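Local coordinates for PF04016 domain protein (Desulfitobacterium hafniense, PDB 3L5O), which is of unknown function but, combining enolase-like and Rossmann-like folds, has been proposed to play a part in heavy-metal chelation, at residues L163-W168 against E172-L177; A179-L184 against L202-E207. One frame throughout, in Å; residues are numbered along the deposited sequence.

The two contacts show how a sheet edge and the helix that follows it can be built from consecutive pieces of chain. From the N terminus, strand 162-167 comes first; contact 1 closes a short loop without helix, bringing strand 175-176 back parallel to it. Helix 180-183 follows almost at once and opens contact 2, a longer loop through strand 189-193 and helix 195-199 that closes on helix 202-208. The loops run in series, neither enclosing nor crossing the other. They nevertheless meet in space: I183 packs against Y175 and S164, and L166 against S180. Together they tie the sheet edge to helices packed on one side of the sheet.

Contact 1: residues L163-W168 against E172-L177; sequences LSILEW and EGDYPL
Y175 pairs with L166 in a parallel bridge, their side chains slanting across each other on the same face of the sheet. Y175 N donates to I165 O at 2.8 Å, and E167 N returns to Y175 O at 2.9 Å. A CA-H...O contact from L166 to Y175 O uses the same carbonyl again. CD1 of Y175 lies 3.4 Å from I165 O, near the plane of the ring.

Such alternation, with one residue bonded through both N-H and C=O to the neighbours of its partner, marks the parallel bridge. Here it adds the brief strand 175-176 to the edge of the Rossmann-like sheet, beside strand 162-167.

Apolar contact spreads from this bridge. CG of L166 approaches CB of Y175 at 4.2 Å. Further along, with CG anti to the backbone N (chi1 -157°), the branch of L177 reaches over the indole of W168, its CD2 above one face, 3.5 Å from the centroid of the six-membered ring and 14° off its normal. R61 makes a cation-pi contact with the same indole, whose NE1 donates to D199, and a bound imidazole, probably from the crystallisation liquor, is about 3 Å from the W168 side chain.

The side chains of I165 and D174 run side by side, pointing the same way, with OD1 of D174 3.6 Å from CB of I165. E167 OE1, which also accepts from E171 N, comes within 2.8 Å of D174 OD2, the carboxylate planes 76° apart; so close a pair of acidic groups would probably raise the proton affinity of one. One water links S164 OG, L163 O and Y175 OH, a second joins I165 N to G173 O, and a third connects W168 O with L177 N.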
loop_
_atom_site.group_PDB
_atom_site.type_symbol
_atom_site.label_atom_id
_atom_site.label_comp_id
_atom_site.label_asym_id
_atom_site.label_seq_id
_atom_site.Cartn_x
_atom_site.Cartn_y
_atom_site.Cartn_z
ATOM N N LEU A 163 9.427 20.060 3.778
ATOM C CA LEU A 163 8.718 19.013 3.038
ATOM C C LEU A 163 9.129 18.966 1.582
ATOM O O LEU A 163 9.157 20.010 0.909
ATOM C CB LEU A 163 7.204 19.263 3.106
ATOM C CG LEU A 163 6.280 18.292 2.344
ATOM C CD1 LEU A 163 6.329 16.908 2.907
ATOM C CD2 LEU A 163 4.872 18.868 2.337
ATOM N N SER A 164 9.426 17.753 1.105
ATOM C CA SER A 164 9.516 17.456 -0.334
ATOM C C SER A 164 8.566 16.338 -0.744
ATOM O O SER A 164 8.613 15.242 -0.162
ATOM C CB SER A 164 10.914 17.033 -0.713
ATOM O OG SER A 164 11.864 17.998 -0.360
ATOM N N ILE A 165 7.736 16.623 -1.751
ATOM C CA ILE A 165 6.787 15.674 -2.343
ATOM C C ILE A 165 7.338 15.271 -3.694
ATOM O O ILE A 165 7.762 16.132 -4.456
ATOM C CB ILE A 165 5.367 16.260 -2.471
ATOM C CG1 ILE A 165 4.798 16.554 -1.070
ATOM C CG2 ILE A 165 4.403 15.236 -3.199
ATOM C CD1 ILE A 165 3.629 17.450 -1.064
ATOM N N LEU A 166 7.403 13.962 -3.924
ATOM C CA LEU A 166 7.929 13.330 -5.147
ATOM C C LEU A 166 6.824 12.512 -5.735
ATOM O O LEU A 166 6.203 11.736 -5.019
ATOM C CB LEU A 166 9.096 12.417 -4.812
ATOM C CG LEU A 166 10.376 13.048 -4.259
ATOM C CD1 LEU A 166 10.399 13.090 -2.727
ATOM C CD2 LEU A 166 11.533 12.277 -4.728
ATOM N N GLU A 167 6.544 12.699 -7.028
ATOM C CA GLU A 167 5.509 11.932 -7.748
ATOM C C GLU A 167 5.967 11.582 -9.167
ATOM O O GLU A 167 6.802 12.263 -9.747
ATOM C CB GLU A 167 4.232 12.765 -7.863
ATOM C CG GLU A 167 3.605 13.194 -6.536
ATOM C CD GLU A 167 2.611 14.336 -6.698
ATOM O OE1 GLU A 167 2.952 15.318 -7.359
ATOM O OE2 GLU A 167 1.493 14.262 -6.147
ATOM N N TRP A 168 5.383 10.545 -9.759
ATOM C CA TRP A 168 5.615 10.200 -11.175
ATOM C C TRP A 168 5.288 11.341 -12.057
ATOM O O TRP A 168 6.040 11.624 -12.979
ATOM C CB TRP A 168 4.765 8.999 -11.634
ATOM C CG TRP A 168 5.360 7.678 -11.310
ATOM C CD1 TRP A 168 4.826 6.704 -10.492
ATOM C CD2 TRP A 168 6.602 7.149 -11.798
ATOM N NE1 TRP A 168 5.665 5.613 -10.442
ATOM C CE2 TRP A 168 6.763 5.851 -11.229
ATOM C CE3 TRP A 168 7.612 7.636 -12.652
ATOM C CZ2 TRP A 168 7.883 5.043 -11.487
ATOM C CZ3 TRP A 168 8.735 6.824 -12.917
ATOM C CH2 TRP A 168 8.860 5.542 -12.323
ATOM N N GLU A 172 2.520 21.234 -9.332
ATOM C CA GLU A 172 3.405 22.367 -9.486
ATOM C C GLU A 172 4.540 22.503 -8.449
ATOM O O GLU A 172 5.705 22.774 -8.811
ATOM C CB GLU A 172 2.594 23.679 -9.569
ATOM C CG GLU A 172 3.472 24.848 -9.960
ATOM C CD GLU A 172 2.816 26.188 -9.717
ATOM O OE1 GLU A 172 1.661 26.341 -10.188
ATOM O OE2 GLU A 172 3.471 27.067 -9.075
ATOM N N GLY A 173 4.251 22.364 -7.168
ATOM C CA GLY A 173 5.354 22.449 -6.192
ATOM C C GLY A 173 6.220 21.199 -5.973
ATOM O O GLY A 173 7.104 21.184 -5.117
ATOM N N ASP A 174 5.986 20.149 -6.752
ATOM C CA ASP A 174 6.501 18.831 -6.447
ATOM C C ASP A 174 7.625 18.389 -7.374
ATOM O O ASP A 174 7.841 18.959 -8.443
ATOM C CB ASP A 174 5.368 17.818 -6.532
ATOM C CG ASP A 174 4.168 18.174 -5.635
ATOM O OD1 ASP A 174 4.329 18.962 -4.678
ATOM O OD2 ASP A 174 3.024 17.693 -5.827
ATOM N N TYR A 175 8.315 17.326 -6.963
ATOM C CA TYR A 175 9.480 16.828 -7.678
ATOM C C TYR A 175 9.113 15.598 -8.432
ATOM O O TYR A 175 8.288 14.824 -7.957
ATOM C CB TYR A 175 10.585 16.456 -6.704
ATOM C CG TYR A 175 11.123 17.596 -5.935
ATOM C CD1 TYR A 175 10.555 17.982 -4.720
ATOM C CD2 TYR A 175 12.214 18.293 -6.409
ATOM C CE1 TYR A 175 11.088 19.051 -3.998
ATOM C CE2 TYR A 175 12.755 19.341 -5.702
ATOM C CZ TYR A 175 12.195 19.722 -4.510
ATOM O OH TYR A 175 12.781 20.788 -3.844
ATOM N N PRO A 176 9.749 15.370 -9.573
ATOM C CA PRO A 176 9.586 14.095 -10.264
ATOM C C PRO A 176 10.339 13.011 -9.511
ATOM O O PRO A 176 11.217 13.265 -8.688
ATOM C CB PRO A 176 10.154 14.395 -11.658
ATOM C CG PRO A 176 11.132 15.399 -11.447
ATOM C CD PRO A 176 10.659 16.262 -10.317
ATOM N N LEU A 177 9.953 11.783 -9.758
ATOM C CA LEU A 177 10.466 10.656 -9.053
ATOM C C LEU A 177 11.991 10.424 -9.093
ATOM O O LEU A 177 12.554 10.014 -8.086
ATOM C CB LEU A 177 9.707 9.384 -9.496
ATOM C CG LEU A 177 9.818 8.329 -8.421
ATOM C CD1 LEU A 177 9.088 8.788 -7.147
ATOM C CD2 LEU A 177 9.294 6.956 -8.935
HETATM O O HOH W 1 11.597 20.712 -1.014
HETATM O O HOH W 2 7.529 19.514 -2.508
HETATM O O HOH W 3 8.632 11.331 -12.456
#

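Contact 2: residues A179-L184 against L202-E207; sequences ASEFIL and LPRLLE
S180 and L205 mark the closest approach of two short helical backbones, their CA atoms 7.3 Å apart, and the contact itself is made by side chains. On the inner side, CD2 of L205 does the touching: it lies 3.8 Å from CB of S180 and 3.7 Å from CD1 of L184. The bond from L184 N to S180 O puts these two side chains on the same side of the turn, where both meet the one methyl group. The serine hydroxyl is directed back along its own chain, where S180 OG is hydrogen-bonded to L177 O.

Toward the surface, the packing gives way to a bidentate salt bridge between E181 and R204. The arginine presents its side edge, NE with one terminal nitrogen, and each nitrogen takes a different carboxylate oxygen: NE donates to OE2 of E181 at 2.9 Å, and NH2 of R204 donates to OE1 of E181 at 2.9 Å. Both bonds are nearly straight. The two flat groups are only 18° from coplanar, and both oxygens are met on their syn sides, so the paired bonds restrict rotation of either group. Bends at chi2 in both side chains (-77° in E181, 55° in R204) bring the groups together, the chains themselves crossing at about a right angle.

Helix 180-183 lies on the crossover from the edge strand 175-176 to the central strand 189-193, and helix 202-208 leads from there toward strand 214-218, so the contact joins consecutive beta-alpha-beta connections of the Rossmann-like sheet. L208 extends the packing against S180, E181 and L184, while helix 195-199 meets L205 through S196, and helix 22-29 packs against L202, P203 and L206.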
loop_
_atom_site.group_PDB
_atom_site.type_symbol
_atom_site.label_atom_id
_atom_site.label_comp_id
_atom_site.label_asym_id
_atom_site.label_seq_id
_atom_site.Cartn_x
_atom_site.Cartn_y
_atom_site.Cartn_z
ATOM N N ALA A 179 14.173 12.470 -8.573
ATOM C CA ALA A 179 14.718 13.301 -7.517
ATOM C C ALA A 179 14.872 12.557 -6.196
ATOM O O ALA A 179 15.573 13.019 -5.327
ATOM C CB ALA A 179 13.883 14.578 -7.326
ATOM N N SER A 180 14.247 11.403 -6.062
ATOM C CA SER A 180 14.425 10.527 -4.896
ATOM C C SER A 180 15.882 10.231 -4.596
ATOM O O SER A 180 16.278 10.239 -3.435
ATOM C CB SER A 180 13.632 9.238 -5.083
ATOM O OG SER A 180 14.073 8.525 -6.205
ATOM N N GLU A 181 16.684 10.008 -5.637
ATOM C CA GLU A 181 18.103 9.740 -5.477
ATOM C C GLU A 181 18.849 10.889 -4.785
ATOM O O GLU A 181 19.859 10.670 -4.095
ATOM C CB GLU A 181 18.760 9.457 -6.838
ATOM C CG GLU A 181 18.318 8.168 -7.518
ATOM C CD GLU A 181 18.948 6.922 -6.922
ATOM O OE1 GLU A 181 20.027 7.034 -6.294
ATOM O OE2 GLU A 181 18.363 5.837 -7.070
ATOM N N PHE A 182 18.350 12.098 -5.007
ATOM C CA PHE A 182 18.958 13.317 -4.535
ATOM C C PHE A 182 18.378 13.729 -3.180
ATOM O O PHE A 182 19.073 14.263 -2.360
ATOM C CB PHE A 182 18.769 14.448 -5.565
ATOM C CG PHE A 182 19.473 14.203 -6.881
ATOM C CD1 PHE A 182 18.944 13.344 -7.817
ATOM C CD2 PHE A 182 20.687 14.800 -7.154
ATOM C CE1 PHE A 182 19.605 13.105 -9.025
ATOM C CE2 PHE A 182 21.336 14.575 -8.360
ATOM C CZ PHE A 182 20.783 13.726 -9.293
ATOM N N ILE A 183 17.105 13.460 -2.939
ATOM C CA ILE A 183 16.405 14.040 -1.802
ATOM C C ILE A 183 16.264 13.081 -0.638
ATOM O O ILE A 183 16.464 13.494 0.513
ATOM C CB ILE A 183 14.976 14.513 -2.209
ATOM C CG1 ILE A 183 15.082 15.719 -3.125
ATOM C CG2 ILE A 183 14.139 14.865 -0.962
ATOM C CD1 ILE A 183 13.791 16.220 -3.555
ATOM N N LEU A 184 15.864 11.829 -0.906
ATOM C CA LEU A 184 15.535 10.923 0.188
ATOM C C LEU A 184 16.676 10.633 1.161
ATOM O O LEU A 184 16.375 10.439 2.335
ATOM C CB LEU A 184 14.904 9.612 -0.302
ATOM C CG LEU A 184 13.539 9.786 -1.009
ATOM C CD1 LEU A 184 12.942 8.438 -1.403
ATOM C CD2 LEU A 184 12.557 10.573 -0.166
ATOM N N LEU A 202 9.726 0.424 -4.779
ATOM C CA LEU A 202 9.870 0.368 -3.329
ATOM C C LEU A 202 11.274 -0.044 -2.860
ATOM O O LEU A 202 11.814 0.611 -2.003
ATOM C CB LEU A 202 8.799 -0.530 -2.682
ATOM C CG LEU A 202 8.823 -0.622 -1.150
ATOM C CD1 LEU A 202 8.574 0.717 -0.495
ATOM C CD2 LEU A 202 7.763 -1.616 -0.662
ATOM N N PRO A 203 11.859 -1.130 -3.362
ATOM C CA PRO A 203 13.158 -1.549 -2.805
ATOM C C PRO A 203 14.213 -0.439 -2.917
ATOM O O PRO A 203 14.918 -0.203 -1.942
ATOM C CB PRO A 203 13.507 -2.795 -3.608
ATOM C CG PRO A 203 12.171 -3.311 -4.143
ATOM C CD PRO A 203 11.343 -2.085 -4.384
ATOM N N ARG A 204 14.286 0.284 -4.032
ATOM C CA ARG A 204 15.307 1.327 -4.152
ATOM C C ARG A 204 14.977 2.489 -3.203
ATOM O O ARG A 204 15.848 3.033 -2.539
ATOM C CB ARG A 204 15.452 1.824 -5.592
ATOM C CG ARG A 204 16.511 2.941 -5.724
ATOM C CD ARG A 204 17.866 2.519 -5.169
ATOM N NE ARG A 204 18.856 3.572 -5.324
ATOM C CZ ARG A 204 20.092 3.527 -4.811
ATOM N NH1 ARG A 204 20.479 2.494 -4.100
ATOM N NH2 ARG A 204 20.912 4.550 -4.981
ATOM N N LEU A 205 13.697 2.834 -3.110
ATOM C CA LEU A 205 13.267 3.882 -2.206
ATOM C C LEU A 205 13.645 3.579 -0.773
ATOM O O LEU A 205 14.085 4.465 -0.050
ATOM C CB LEU A 205 11.755 4.096 -2.288
ATOM C CG LEU A 205 11.245 4.674 -3.603
ATOM C CD1 LEU A 205 9.735 4.766 -3.593
ATOM C CD2 LEU A 205 11.850 6.035 -3.954
ATOM N N LEU A 206 13.436 2.339 -0.368
ATOM C CA LEU A 206 13.872 1.875 0.962
ATOM C C LEU A 206 15.364 2.026 1.198
ATOM O O LEU A 206 15.768 2.463 2.276
ATOM C CB LEU A 206 13.417 0.425 1.214
ATOM C CG LEU A 206 11.880 0.248 1.306
ATOM C CD1 LEU A 206 11.516 -1.183 1.659
ATOM C CD2 LEU A 206 11.289 1.225 2.308
ATOM N N GLU A 207 16.185 1.666 0.217
ATOM C CA GLU A 207 17.640 1.831 0.329
ATOM C C GLU A 207 18.042 3.306 0.398
ATOM O O GLU A 207 18.891 3.687 1.199
ATOM C CB GLU A 207 18.349 1.124 -0.826
ATOM C CG GLU A 207 19.871 1.253 -0.820
ATOM C CD GLU A 207 20.593 0.349 0.192
ATOM O OE1 GLU A 207 19.924 -0.317 1.015
ATOM O OE2 GLU A 207 21.844 0.310 0.155
#